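Local coordinates for protein beta-1,4-exocellulase (Thermobifida fusca, PDB 4B4H) that hydrolyses beta-1,4-linked cellulose chains as a glycoside hydrolase family 6 cellobiohydrolase, of which this chain is the catalytic domain, at residues Leu138-Leu141 with Val142-Gly146; Ile192-Asp195 with Ser196-Gly199; Ile223-Ala227 with Asn228-Thr232; Arg249-Lys252 with Trp253-Trp256; Tyr311-Glu314 with Ser315-Asp318. All blocks are in the same frame, centred on the assembly; numbering follows the deposited sequence.

Contact 1: residues Leu138-Leu141 with Val142-Gly146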
loop_
_atom_site.group_PDB
_atom_site.type_symbol
_atom_site.label_atom_id
_atom_site.label_comp_id
_atom_site.label_asym_id
_atom_site.label_seq_id
_atom_site.Cartn_x
_atom_site.Cartn_y
_atom_site.Cartn_z
ATOM N N LEU A 138 -1.847 -0.253 -11.619
ATOM C CA LEU A 138 -3.043 -0.128 -12.447
ATOM C C LEU A 138 -3.803 1.203 -12.392
ATOM O O LEU A 138 -4.284 1.672 -13.430
ATOM C CB LEU A 138 -4.004 -1.294 -12.157
ATOM C CG LEU A 138 -3.461 -2.681 -12.528
ATOM C CD1 LEU A 138 -4.440 -3.772 -12.146
ATOM C CD2 LEU A 138 -3.067 -2.784 -14.000
ATOM N N PRO A 139 -3.967 1.809 -11.189
ATOM C CA PRO A 139 -4.775 3.047 -11.187
ATOM C C PRO A 139 -4.112 4.236 -11.911
ATOM O O PRO A 139 -4.799 5.188 -12.284
ATOM C CB PRO A 139 -4.995 3.323 -9.683
ATOM C CG PRO A 139 -4.849 1.959 -9.038
ATOM C CD PRO A 139 -3.734 1.315 -9.815
ATOM N N ASN A 140 -2.804 4.155 -12.152
ATOM C CA ASN A 140 -2.124 5.162 -12.979
ATOM C C ASN A 140 -2.695 5.197 -14.400
ATOM O O ASN A 140 -2.749 6.260 -15.021
ATOM C CB ASN A 140 -0.621 4.914 -13.047
ATOM C CG ASN A 140 0.080 5.234 -11.744
ATOM O OD1 ASN A 140 0.216 6.391 -11.359
ATOM N ND2 ASN A 140 0.556 4.204 -11.072
ATOM N N LEU A 141 -3.127 4.039 -14.900
ATOM C CA LEU A 141 -3.678 3.930 -16.253
ATOM C C LEU A 141 -5.097 4.474 -16.372
ATOM O O LEU A 141 -5.632 4.568 -17.477
ATOM C CB LEU A 141 -3.582 2.496 -16.781
ATOM C CG LEU A 141 -2.207 1.852 -16.603
ATOM C CD1 LEU A 141 -2.227 0.428 -17.121
ATOM C CD2 LEU A 141 -1.097 2.639 -17.277
ATOM N N VAL A 142 -5.699 4.804 -15.230
ATOM C CA VAL A 142 -7.008 5.471 -15.169
ATOM C C VAL A 142 -6.811 6.991 -15.120
ATOM O O VAL A 142 -7.446 7.732 -15.874
ATOM C CB VAL A 142 -7.821 5.028 -13.921
ATOM C CG1 VAL A 142 -9.152 5.776 -13.844
ATOM C CG2 VAL A 142 -8.038 3.521 -13.921
ATOM N N THR A 143 -5.911 7.435 -14.248
ATOM C CA THR A 143 -5.863 8.832 -13.802
ATOM C C THR A 143 -4.692 9.648 -14.350
ATOM O O THR A 143 -4.757 10.882 -14.420
ATOM C CB THR A 143 -5.758 8.897 -12.273
ATOM O OG1 THR A 143 -4.498 8.341 -11.874
ATOM C CG2 THR A 143 -6.895 8.117 -11.606
ATOM N N ASN A 144 -3.612 8.963 -14.716
ATOM C CA ASN A 144 -2.391 9.653 -15.130
ATOM C C ASN A 144 -2.014 9.487 -16.613
ATOM O O ASN A 144 -0.846 9.586 -16.972
ATOM C CB ASN A 144 -1.229 9.255 -14.194
ATOM C CG ASN A 144 -1.430 9.749 -12.766
ATOM O OD1 ASN A 144 -1.989 10.814 -12.539
ATOM N ND2 ASN A 144 -0.951 8.980 -11.799
ATOM N N VAL A 145 -3.009 9.285 -17.478
ATOM C CA VAL A 145 -2.737 9.055 -18.902
ATOM C C VAL A 145 -3.011 10.294 -19.764
ATOM O O VAL A 145 -2.493 10.414 -20.876
ATOM C CB VAL A 145 -3.497 7.818 -19.430
ATOM C CG1 VAL A 145 -3.382 7.693 -20.941
ATOM C CG2 VAL A 145 -2.933 6.564 -18.793
ATOM N N GLY A 146 -3.825 11.202 -19.249
ATOM C CA GLY A 146 -4.150 12.432 -19.972
ATOM C C GLY A 146 -4.115 13.634 -19.052
ATOM O O GLY A 146 -3.824 13.500 -17.864
#
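The side-chain amide of Asn-144 reaches back along the chain to overlap that of Asn-140, four residues earlier, and Asn-144 ND2 gives Asn-140 OD1 a hydrogen bond of 2.9 Å. The pair spans the short helix 140-143, which follows the parallel strand 127-133 of the family 6 alpha/beta barrel. The donor lies in the carbonyl plane of Asn-140, on a lone pair, and the acceptor lies almost in the amide plane of Asn-144, although the two amides are turned 35° apart. The backbone repeats the same i to i+4 spacing, with Asn-144 N bonded to Asn-140 O at 2.9 Å, so the two asparagines are tied twice. The other end of the Asn-140 amide, ND2, is held by Asp-136, the predicted proton donor, and by Ser-137 O. A bond at each end fixes the rotation of this amide and probably makes Asn-140 a second-shell residue to the predicted acid.

Pro-139 O is the other focus. It accepts from Val-142 N at 3.1 Å, well above the carbonyl plane, from Thr-143 N closer to that plane, and from Thr-143 OG1 at 3.2 Å. The threonine hydroxyl is placed for this by sitting between its backbone N and carbonyl carbon (chi1 66°), and it is also bonded to the indole nitrogen of Trp-191, a predicted substrate-binding residue. Past the helix end, Val-145 turns its CG2 methyl back over Leu-141, lying 3.6 Å from Leu-141 O and 3.7 Å from Leu-141 CA.

Contact 2: residues Ile192-Asp195 with Ser196-Gly199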
loop_
_atom_site.group_PDB
_atom_site.type_symbol
_atom_site.label_atom_id
_atom_site.label_comp_id
_atom_site.label_asym_id
_atom_site.label_seq_id
_atom_site.Cartn_x
_atom_site.Cartn_y
_atom_site.Cartn_z
ATOM N N ILE A 192 -8.460 7.219 -6.038
ATOM C CA ILE A 192 -9.493 6.697 -6.937
ATOM C C ILE A 192 -10.894 6.703 -6.316
ATOM O O ILE A 192 -11.754 5.884 -6.667
ATOM C CB ILE A 192 -9.115 5.309 -7.515
ATOM C CG1 ILE A 192 -9.093 4.239 -6.418
ATOM C CG2 ILE A 192 -7.785 5.375 -8.262
ATOM C CD1 ILE A 192 -9.123 2.817 -6.934
ATOM N N GLY A 193 -11.129 7.652 -5.413
ATOM C CA GLY A 193 -12.409 7.734 -4.722
ATOM C C GLY A 193 -13.485 8.543 -5.433
ATOM O O GLY A 193 -14.631 8.512 -5.013
ATOM N N TRP A 194 -13.112 9.265 -6.492
ATOM C CA TRP A 194 -14.051 10.124 -7.234
ATOM C C TRP A 194 -14.973 9.387 -8.171
ATOM O O TRP A 194 -14.616 8.347 -8.731
ATOM C CB TRP A 194 -13.287 11.179 -8.023
ATOM C CG TRP A 194 -12.651 12.234 -7.165
ATOM C CD1 TRP A 194 -13.162 13.486 -6.837
ATOM C CD2 TRP A 194 -11.351 12.167 -6.493
ATOM N NE1 TRP A 194 -12.296 14.172 -6.037
ATOM C CE2 TRP A 194 -11.190 13.441 -5.787
ATOM C CE3 TRP A 194 -10.342 11.210 -6.403
ATOM C CZ2 TRP A 194 -10.059 13.724 -5.041
ATOM C CZ3 TRP A 194 -9.207 11.509 -5.647
ATOM C CH2 TRP A 194 -9.076 12.737 -4.976
ATOM N N ASP A 195 -16.161 9.960 -8.383
ATOM C CA ASP A 195 -17.139 9.443 -9.345
ATOM C C ASP A 195 -16.501 9.104 -10.694
ATOM O O ASP A 195 -16.937 8.165 -11.363
ATOM C CB ASP A 195 -18.292 10.448 -9.561
ATOM C CG ASP A 195 -19.299 10.475 -8.408
ATOM O OD1 ASP A 195 -19.097 9.771 -7.407
ATOM O OD2 ASP A 195 -20.306 11.208 -8.501
ATOM N N SER A 196 -15.469 9.863 -11.072
ATOM C CA SER A 196 -14.833 9.748 -12.388
ATOM C C SER A 196 -13.752 8.674 -12.524
ATOM O O SER A 196 -13.442 8.258 -13.639
ATOM C CB SER A 196 -14.276 11.097 -12.851
ATOM O OG SER A 196 -13.486 11.726 -11.865
ATOM N N ASN A 197 -13.179 8.223 -11.411
ATOM C CA ASN A 197 -12.123 7.198 -11.482
ATOM C C ASN A 197 -12.374 5.887 -10.729
ATOM O O ASN A 197 -11.690 4.897 -10.976
ATOM C CB ASN A 197 -10.736 7.780 -11.156
ATOM C CG ASN A 197 -10.701 8.536 -9.846
ATOM O OD1 ASN A 197 -11.496 8.278 -8.944
ATOM N ND2 ASN A 197 -9.764 9.471 -9.730
ATOM N N PHE A 198 -13.370 5.873 -9.847
ATOM C CA PHE A 198 -13.721 4.675 -9.068
ATOM C C PHE A 198 -14.157 3.524 -9.988
ATOM O O PHE A 198 -13.510 2.471 -10.023
ATOM C CB PHE A 198 -14.802 5.033 -8.035
ATOM C CG PHE A 198 -15.237 3.892 -7.160
ATOM C CD1 PHE A 198 -16.189 2.975 -7.601
ATOM C CD2 PHE A 198 -14.731 3.762 -5.867
ATOM C CE1 PHE A 198 -16.612 1.940 -6.787
ATOM C CE2 PHE A 198 -15.147 2.721 -5.053
ATOM C CZ PHE A 198 -16.085 1.810 -5.515
ATOM N N GLY A 199 -15.231 3.734 -10.749
ATOM C CA GLY A 199 -15.686 2.756 -11.746
ATOM C C GLY A 199 -14.606 2.347 -12.747
ATOM O O GLY A 199 -14.396 1.150 -12.984
HETATM O O HOH W 1 -17.209 5.625 -11.168
#
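Asn-197 folds its side chain back into the turn made by Ile-192 to Trp-194, which joins helix 189-192, carrying the predicted substrate-binding Trp-191, to helix 198-209. From CB, which packs against Val-142 of the neighbouring helix, CG takes the position between the backbone N and the carbonyl carbon (chi1 52°), and this swings the amide inward until Asn-197 CG lies 3.6 Å from Ile-192 CA. At the tip the two ends part. Asn-197 OD1 accepts a weak, bent hydrogen bond from Trp-194 N at 3.1 Å and lies equally near the carbonyl carbon of Ile-192. ND2 passes obliquely by the indole, 3.8 Å from Trp-194 CE3, where amide and ring lie side by side with their planes 73° apart. The indole NH itself goes to Asp-255 O.

Asn-197 holds the N-cap position, yet its side chain makes no capping bond; the turn is closed by the backbone instead. Trp-194 O accepts from Phe-198 N at 3.0 Å, nearly along the C=O axis, and from Asn-197 N, which stands above the carbonyl plane. A water links Asp-195 O to Gly-199 N in the first helical turn. Phe-198 has Ile-192 O at the edge of its ring, and Phe-198 CA makes a CH...O contact of 3.3 Å with the same oxygen.

Replacing Asn-197 by an alanine would probably leave Trp-194 N without its OD1 acceptor and open a gap beside the indole. Since OD1 also sits close to two carbonyl oxygens, which offer it no proton, its place is probably set as much by packing as by its single weak bond.

Contact 3: residues Ile223-Ala227 with Asn228-Thr232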
loop_
_atom_site.group_PDB
_atom_site.type_symbol
_atom_site.label_atom_id
_atom_site.label_comp_id
_atom_site.label_asym_id
_atom_site.label_seq_id
_atom_site.Cartn_x
_atom_site.Cartn_y
_atom_site.Cartn_z
ATOM N N ILE A 223 -6.071 -4.888 -1.601
ATOM C CA ILE A 223 -5.480 -4.125 -0.504
ATOM C C ILE A 223 -5.423 -2.634 -0.821
ATOM O O ILE A 223 -4.894 -2.230 -1.886
ATOM C CB ILE A 223 -4.084 -4.664 -0.093
ATOM C CG1 ILE A 223 -3.478 -3.814 1.024
ATOM C CG2 ILE A 223 -3.124 -4.660 -1.283
ATOM C CD1 ILE A 223 -2.238 -4.416 1.650
ATOM N N SER A 224 -5.895 -1.839 0.133
ATOM C CA SER A 224 -5.772 -0.383 0.069
ATOM C C SER A 224 -4.796 0.199 1.081
ATOM O O SER A 224 -4.458 -0.441 2.121
ATOM C CB SER A 224 -7.131 0.309 0.250
ATOM O OG SER A 224 -7.377 0.651 1.608
ATOM N N ASN A 225 -4.369 1.424 0.757
ATOM C CA ASN A 225 -3.545 2.269 1.616
ATOM C C ASN A 225 -2.097 1.792 1.754
ATOM O O ASN A 225 -1.401 2.220 2.672
ATOM C CB ASN A 225 -4.177 2.397 3.016
ATOM C CG ASN A 225 -3.858 3.702 3.681
ATOM O OD1 ASN A 225 -3.640 4.710 3.016
ATOM N ND2 ASN A 225 -3.840 3.700 5.020
ATOM N N THR A 226 -1.647 0.917 0.844
ATOM C CA THR A 226 -0.355 0.228 1.039
ATOM C C THR A 226 0.765 1.251 1.042
ATOM O O THR A 226 0.887 2.047 0.105
ATOM C CB THR A 226 -0.054 -0.837 -0.031
ATOM O OG1 THR A 226 -1.193 -1.669 -0.213
ATOM C CG2 THR A 226 1.108 -1.688 0.438
ATOM N N ALA A 227 1.568 1.226 2.104
ATOM C CA ALA A 227 2.647 2.199 2.320
ATOM C C ALA A 227 2.183 3.663 2.365
ATOM O O ALA A 227 3.018 4.587 2.270
ATOM C CB ALA A 227 3.749 2.026 1.278
ATOM N N ASN A 228 0.875 3.880 2.523
ATOM C CA ASN A 228 0.330 5.245 2.535
ATOM C C ASN A 228 -0.171 5.629 3.929
ATOM O O ASN A 228 0.206 5.019 4.935
ATOM C CB ASN A 228 -0.772 5.428 1.451
ATOM C CG ASN A 228 -0.831 6.846 0.865
ATOM O OD1 ASN A 228 -1.302 7.782 1.507
ATOM N ND2 ASN A 228 -0.400 6.982 -0.396
ATOM N N TYR A 229 -0.970 6.681 3.979
ATOM C CA TYR A 229 -1.233 7.351 5.258
ATOM C C TYR A 229 -2.708 7.725 5.456
ATOM O O TYR A 229 -3.049 8.371 6.444
ATOM C CB TYR A 229 -0.366 8.617 5.377
ATOM C CG TYR A 229 1.137 8.400 5.282
ATOM C CD1 TYR A 229 1.807 8.438 4.044
ATOM C CD2 TYR A 229 1.908 8.190 6.426
ATOM C CE1 TYR A 229 3.180 8.243 3.956
ATOM C CE2 TYR A 229 3.276 7.994 6.334
ATOM C CZ TYR A 229 3.916 8.048 5.097
ATOM O OH TYR A 229 5.278 7.867 5.047
ATOM N N SER A 230 -3.574 7.315 4.532
ATOM C CA SER A 230 -4.991 7.668 4.555
ATOM C C SER A 230 -5.653 7.002 5.752
ATOM O O SER A 230 -5.247 5.905 6.145
ATOM C CB SER A 230 -5.685 7.313 3.237
ATOM O OG SER A 230 -5.437 8.331 2.265
ATOM N N ALA A 231 -6.600 7.700 6.367
ATOM C CA ALA A 231 -7.225 7.258 7.606
ATOM C C ALA A 231 -8.137 6.056 7.371
ATOM O O ALA A 231 -8.854 6.028 6.375
ATOM C CB ALA A 231 -8.000 8.407 8.242
ATOM N N THR A 232 -8.106 5.077 8.289
ATOM C CA THR A 232 -9.029 3.934 8.238
ATOM C C THR A 232 -10.469 4.429 8.381
ATOM O O THR A 232 -11.296 4.213 7.482
ATOM C CB THR A 232 -8.727 2.901 9.331
ATOM O OG1 THR A 232 -7.380 2.448 9.214
ATOM C CG2 THR A 232 -9.639 1.713 9.170
HETATM O O HOH W 2 0.919 4.491 -1.429
#
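Residues Asn-225 to Asn-228 form a type II beta turn at the C-terminal end of strand 221-224, closed by a 2.8 Å hydrogen bond from Asn-228 N to Asn-225 O. The Asn-225 side chain then clasps the backbone beyond the turn. With CG roughly anti to the backbone N (chi1 -150°), its amide presents both ends to Ser-230: OD1 accepts from Ser-230 N at 3.0 Å, in the carbonyl plane and on a lone pair, while ND2 gives Ser-230 O a weak bond of 2.8 Å. The same OD1 lies 3.3 Å from Ser-230 CB and equally close to Asn-228 CB, so the asparagine fills the inside of the bend.

Asn-228, a predicted substrate-binding residue, turns its amide over its own backbone, where OD1 accepts from Tyr-229 N at 2.7 Å. A water joins Asn-228 ND2 to Thr-226 O. Farther out, Tyr-229 OH bonds to Asp-359, the predicted proton acceptor, and Ser-230 OG to His-188, consistent with this loop lining the predicted active site.

A leucine in place of Asn-225 would probably leave Ser-230 N without its partner and let the following loop drift from the turn. Because one amide supplies both an acceptor and a donor, both backbone groups of Ser-230 gain a partner, one through a weak bond, which probably helps to place the residue whose OG bonds to His-188.

Contact 4: residues Arg249-Lys252 with Trp253-Trp256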
loop_
_atom_site.group_PDB
_atom_site.type_symbol
_atom_site.label_atom_id
_atom_site.label_comp_id
_atom_site.label_asym_id
_atom_site.label_seq_id
_atom_site.Cartn_x
_atom_site.Cartn_y
_atom_site.Cartn_z
ATOM N N ARG A 249 -18.213 17.996 1.538
ATOM C CA ARG A 249 -17.821 17.665 0.167
ATOM C C ARG A 249 -17.079 18.784 -0.562
ATOM O O ARG A 249 -16.232 18.511 -1.414
ATOM C CB ARG A 249 -19.053 17.256 -0.642
ATOM C CG ARG A 249 -19.613 15.895 -0.269
ATOM C CD ARG A 249 -21.043 15.726 -0.751
ATOM N NE ARG A 249 -21.616 14.461 -0.306
ATOM C CZ ARG A 249 -21.418 13.296 -0.911
ATOM N NH1 ARG A 249 -20.665 13.231 -1.998
ATOM N NH2 ARG A 249 -21.977 12.198 -0.438
ATOM N N GLN A 250 -17.399 20.036 -0.243
ATOM C CA GLN A 250 -16.838 21.163 -0.988
ATOM C C GLN A 250 -15.531 21.682 -0.417
ATOM O O GLN A 250 -14.915 22.578 -1.007
ATOM C CB GLN A 250 -17.836 22.316 -1.070
ATOM C CG GLN A 250 -19.299 21.914 -1.118
ATOM C CD GLN A 250 -20.189 23.118 -0.958
ATOM O OE1 GLN A 250 -20.734 23.361 0.124
ATOM N NE2 GLN A 250 -20.312 23.910 -2.023
ATOM N N SER A 251 -15.105 21.123 0.717
ATOM C CA SER A 251 -13.850 21.527 1.349
ATOM C C SER A 251 -12.643 21.252 0.461
ATOM O O SER A 251 -12.686 20.387 -0.434
ATOM C CB SER A 251 -13.665 20.854 2.713
ATOM O OG SER A 251 -13.551 19.445 2.577
ATOM N N LYS A 252 -11.574 22.002 0.723
ATOM C CA LYS A 252 -10.338 21.848 -0.035
ATOM C C LYS A 252 -9.734 20.458 0.188
ATOM O O LYS A 252 -9.156 19.891 -0.742
ATOM C CB LYS A 252 -9.336 22.979 0.258
ATOM C CG LYS A 252 -8.736 22.991 1.656
ATOM C CD LYS A 252 -7.847 24.208 1.871
ATOM C CE LYS A 252 -7.291 24.244 3.287
ATOM N NZ LYS A 252 -6.626 25.538 3.598
ATOM N N TRP A 253 -9.905 19.902 1.394
ATOM C CA TRP A 253 -9.444 18.537 1.703
ATOM C C TRP A 253 -10.216 17.472 0.965
ATOM O O TRP A 253 -9.630 16.667 0.234
ATOM C CB TRP A 253 -9.511 18.258 3.205
ATOM C CG TRP A 253 -9.067 16.856 3.589
ATOM C CD1 TRP A 253 -9.837 15.855 4.195
ATOM C CD2 TRP A 253 -7.728 16.253 3.415
ATOM N NE1 TRP A 253 -9.082 14.716 4.411
ATOM C CE2 TRP A 253 -7.818 14.884 3.947
ATOM C CE3 TRP A 253 -6.512 16.692 2.871
ATOM C CZ2 TRP A 253 -6.721 14.020 3.949
ATOM C CZ3 TRP A 253 -5.416 15.816 2.878
ATOM C CH2 TRP A 253 -5.526 14.502 3.390
ATOM N N VAL A 254 -11.536 17.452 1.154
ATOM C CA VAL A 254 -12.375 16.375 0.604
ATOM C C VAL A 254 -12.510 16.484 -0.918
ATOM O O VAL A 254 -12.459 15.474 -1.626
ATOM C CB VAL A 254 -13.755 16.310 1.300
ATOM C CG1 VAL A 254 -14.578 15.116 0.824
ATOM C CG2 VAL A 254 -13.574 16.247 2.811
ATOM N N ASP A 255 -12.660 17.712 -1.417
ATOM C CA ASP A 255 -12.698 18.003 -2.864
ATOM C C ASP A 255 -13.652 17.119 -3.695
ATOM O O ASP A 255 -13.316 16.694 -4.805
ATOM C CB ASP A 255 -11.279 18.042 -3.465
ATOM C CG ASP A 255 -11.247 18.669 -4.851
ATOM O OD1 ASP A 255 -12.108 19.527 -5.145
ATOM O OD2 ASP A 255 -10.360 18.300 -5.656
ATOM N N TRP A 256 -14.838 16.860 -3.140
ATOM C CA TRP A 256 -15.891 16.067 -3.792
ATOM C C TRP A 256 -15.566 14.623 -4.020
ATOM O O TRP A 256 -16.184 13.948 -4.852
ATOM C CB TRP A 256 -16.412 16.747 -5.058
ATOM C CG TRP A 256 -17.408 17.817 -4.701
ATOM C CD1 TRP A 256 -17.172 19.178 -4.516
ATOM C CD2 TRP A 256 -18.828 17.630 -4.394
ATOM N NE1 TRP A 256 -18.324 19.829 -4.162
ATOM C CE2 TRP A 256 -19.354 18.960 -4.063
ATOM C CE3 TRP A 256 -19.692 16.538 -4.385
ATOM C CZ2 TRP A 256 -20.687 19.162 -3.740
ATOM C CZ3 TRP A 256 -21.036 16.757 -4.055
ATOM C CH2 TRP A 256 -21.518 18.035 -3.736
#
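Arg-249 lays its CB over the face of the Trp-256 indole, 3.6 Å from the centroid of the six-membered ring and only 6° off its normal, a well-centred CH-pi contact. Gln-250 runs alongside the same indole, Gln-250 CG coming 3.8 Å from Trp-256 NE1, while its carbonyl end turns away to Leu-247 N. Trp-256 is exposed, so this cover is laid at the protein surface.

The hydrogen bonds form a second group. Trp-256 N reaches Arg-249 O at 2.8 Å, in the carbonyl plane, and that oxygen also lies over the indole face. Ser-251 makes an ST motif: its OG accepts from Val-254 N at 3.2 Å in a fairly straight bond (160°), and its carbonyl oxygen accepts from Asp-255 N at 2.9 Å. These bonds fold the loop back on itself between strand 246-247 and helix 262-276, with Asp-255 and Trp-256 both taking positive phi.

Ser-251 OG, between the backbone N and the carbonyl carbon (chi1 64°), is bonded as well to Ile-248 O. Packing is close at the same point, where the Val-254 CG2 methyl stands 3.2 Å from the hydroxyl oxygen Ser-251 OG.

Contact 5: residues Tyr311-Glu314 with Ser315-Asp318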
loop_
_atom_site.group_PDB
_atom_site.type_symbol
_atom_site.label_atom_id
_atom_site.label_comp_id
_atom_site.label_asym_id
_atom_site.label_seq_id
_atom_site.Cartn_x
_atom_site.Cartn_y
_atom_site.Cartn_z
ATOM N N TYR A 311 -13.000 23.972 9.943
ATOM C CA TYR A 311 -13.692 22.827 10.555
ATOM C C TYR A 311 -13.041 21.517 10.124
ATOM O O TYR A 311 -12.727 20.646 10.959
ATOM C CB TYR A 311 -15.172 22.796 10.154
ATOM C CG TYR A 311 -15.894 21.530 10.602
ATOM C CD1 TYR A 311 -15.822 20.351 9.854
ATOM C CD2 TYR A 311 -16.635 21.508 11.785
ATOM C CE1 TYR A 311 -16.464 19.191 10.271
ATOM C CE2 TYR A 311 -17.280 20.352 12.205
ATOM C CZ TYR A 311 -17.197 19.198 11.440
ATOM O OH TYR A 311 -17.836 18.046 11.846
ATOM N N VAL A 312 -12.853 21.392 8.812
ATOM C CA VAL A 312 -12.340 20.168 8.212
ATOM C C VAL A 312 -10.875 19.975 8.604
ATOM O O VAL A 312 -10.489 18.888 9.040
ATOM C CB VAL A 312 -12.569 20.148 6.687
ATOM C CG1 VAL A 312 -11.714 19.087 6.024
ATOM C CG2 VAL A 312 -14.040 19.900 6.370
ATOM N N ASP A 313 -10.072 21.036 8.499
ATOM C CA ASP A 313 -8.650 20.939 8.844
ATOM C C ASP A 313 -8.405 20.661 10.329
ATOM O O ASP A 313 -7.427 20.005 10.667
ATOM C CB ASP A 313 -7.873 22.163 8.353
ATOM C CG ASP A 313 -7.814 22.247 6.817
ATOM O OD1 ASP A 313 -8.164 21.264 6.119
ATOM O OD2 ASP A 313 -7.405 23.305 6.296
ATOM N N GLU A 314 -9.293 21.139 11.202
ATOM C CA GLU A 314 -9.175 20.914 12.657
ATOM C C GLU A 314 -9.828 19.643 13.219
ATOM O O GLU A 314 -9.613 19.307 14.391
ATOM C CB GLU A 314 -9.742 22.104 13.432
ATOM C CG GLU A 314 -8.922 23.380 13.361
ATOM C CD GLU A 314 -9.568 24.519 14.131
ATOM O OE1 GLU A 314 -10.519 24.260 14.915
ATOM O OE2 GLU A 314 -9.123 25.674 13.959
ATOM N N SER A 315 -10.621 18.960 12.397
ATOM C CA SER A 315 -11.352 17.755 12.806
ATOM C C SER A 315 -10.757 16.474 12.254
ATOM O O SER A 315 -11.014 15.397 12.787
ATOM C CB SER A 315 -12.802 17.845 12.341
ATOM O OG SER A 315 -13.482 18.852 13.055
ATOM N N ARG A 316 -9.990 16.589 11.171
ATOM C CA ARG A 316 -9.449 15.416 10.477
ATOM C C ARG A 316 -8.181 14.878 11.118
ATOM O O ARG A 316 -7.318 15.650 11.548
ATOM C CB ARG A 316 -9.227 15.691 8.985
ATOM C CG ARG A 316 -8.256 16.809 8.623
ATOM C CD ARG A 316 -8.387 17.034 7.127
ATOM N NE ARG A 316 -7.640 18.161 6.576
ATOM C CZ ARG A 316 -6.436 18.073 6.017
ATOM N NH1 ARG A 316 -5.785 16.916 5.988
ATOM N NH2 ARG A 316 -5.866 19.149 5.504
ATOM N N ILE A 317 -8.085 13.553 11.191
ATOM C CA ILE A 317 -6.912 12.916 11.787
ATOM C C ILE A 317 -5.765 12.817 10.775
ATOM O O ILE A 317 -4.627 12.982 11.148
ATOM C CB ILE A 317 -7.218 11.558 12.459
ATOM C CG1 ILE A 317 -7.689 10.522 11.442
ATOM C CG2 ILE A 317 -8.214 11.780 13.592
ATOM C CD1 ILE A 317 -7.582 9.093 11.926
ATOM N N ASP A 318 -6.088 12.529 9.515
ATOM C CA ASP A 318 -5.112 12.615 8.430
ATOM C C ASP A 318 -4.825 14.093 8.216
ATOM O O ASP A 318 -5.666 14.809 7.645
ATOM C CB ASP A 318 -5.693 11.980 7.160
ATOM C CG ASP A 318 -4.711 11.951 5.988
ATOM O OD1 ASP A 318 -3.650 12.623 6.012
ATOM O OD2 ASP A 318 -5.032 11.238 5.017
HETATM O O HOH W 3 -6.434 18.125 12.522
#
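Asp-313 and Arg-316 point the same way from the end of helix 308-315 and lie side by side, with carboxylate and guanidinium planes 70° apart. In this salt bridge Arg-316 grips side-on, Arg-316 NE and NH2 each donating to Asp-313 OD1 at 3.2 Å, and that oxygen lies in the guanidinium plane. Seen from the aspartate, both nitrogens come from one face of the carboxylate, NE on the anti side and NH2 from well above the plane. To get there Arg-316 sets CG between its backbone N and carbonyl carbon (chi1 60°) and extends its chain to NE, so that the methylenes pass close over Val-312 O, 3.1 Å from Arg-316 CG.

Tyr-311 and Ser-315 are set differently. The hydroxyl of Ser-315 stands over the centre of the tyrosine ring, 3.9 Å above its plane, while donating to Tyr-311 O at 2.9 Å, four residues back. Ser-315 OG is bonded in addition to the backbone N of Ser-303, outside the helix. Arg-316 N bonds to Val-312 O, and a water bridges Asp-313 O to Arg-316 O, so polar groups at this C-terminal helix end find partners as the chain departs.

The remaining arginine nitrogen, NH1, bonds to Asp-318 O at 2.7 Å and to Arg-320 O, and the guanidinium also makes a cation-pi contact with Trp-253. With one carboxylate oxygen and two carbonyls round it, the buried positive charge is probably well compensated and the group held against rotation, tying the helix end to the loop that follows.

In the fold
The five contacts lie in series along the chain, and three touching pairs form a path round one side of the domain. Contacts 1 and 2, centres 11 Å apart, pack together where Pro-139 CB meets Ile-192 CG2 at 3.7 Å, next to the predicted substrate-binding residue Trp-191. Contact 2 joins contact 4 through the Trp-194 indole, and contacts 4 and 5, centres 12 Å apart, meet round the Trp-253 ring. The centre of contact 3 lies about 6 Å from the centre of the chain, the nearest of the five; contact 3 touches contact 5 where Ser-230 CA lies 3.6 Å from Asp-318 OD2. Contact 1 reaches the predicted acid through Asn-140 and contact 3 the predicted base through Tyr-229.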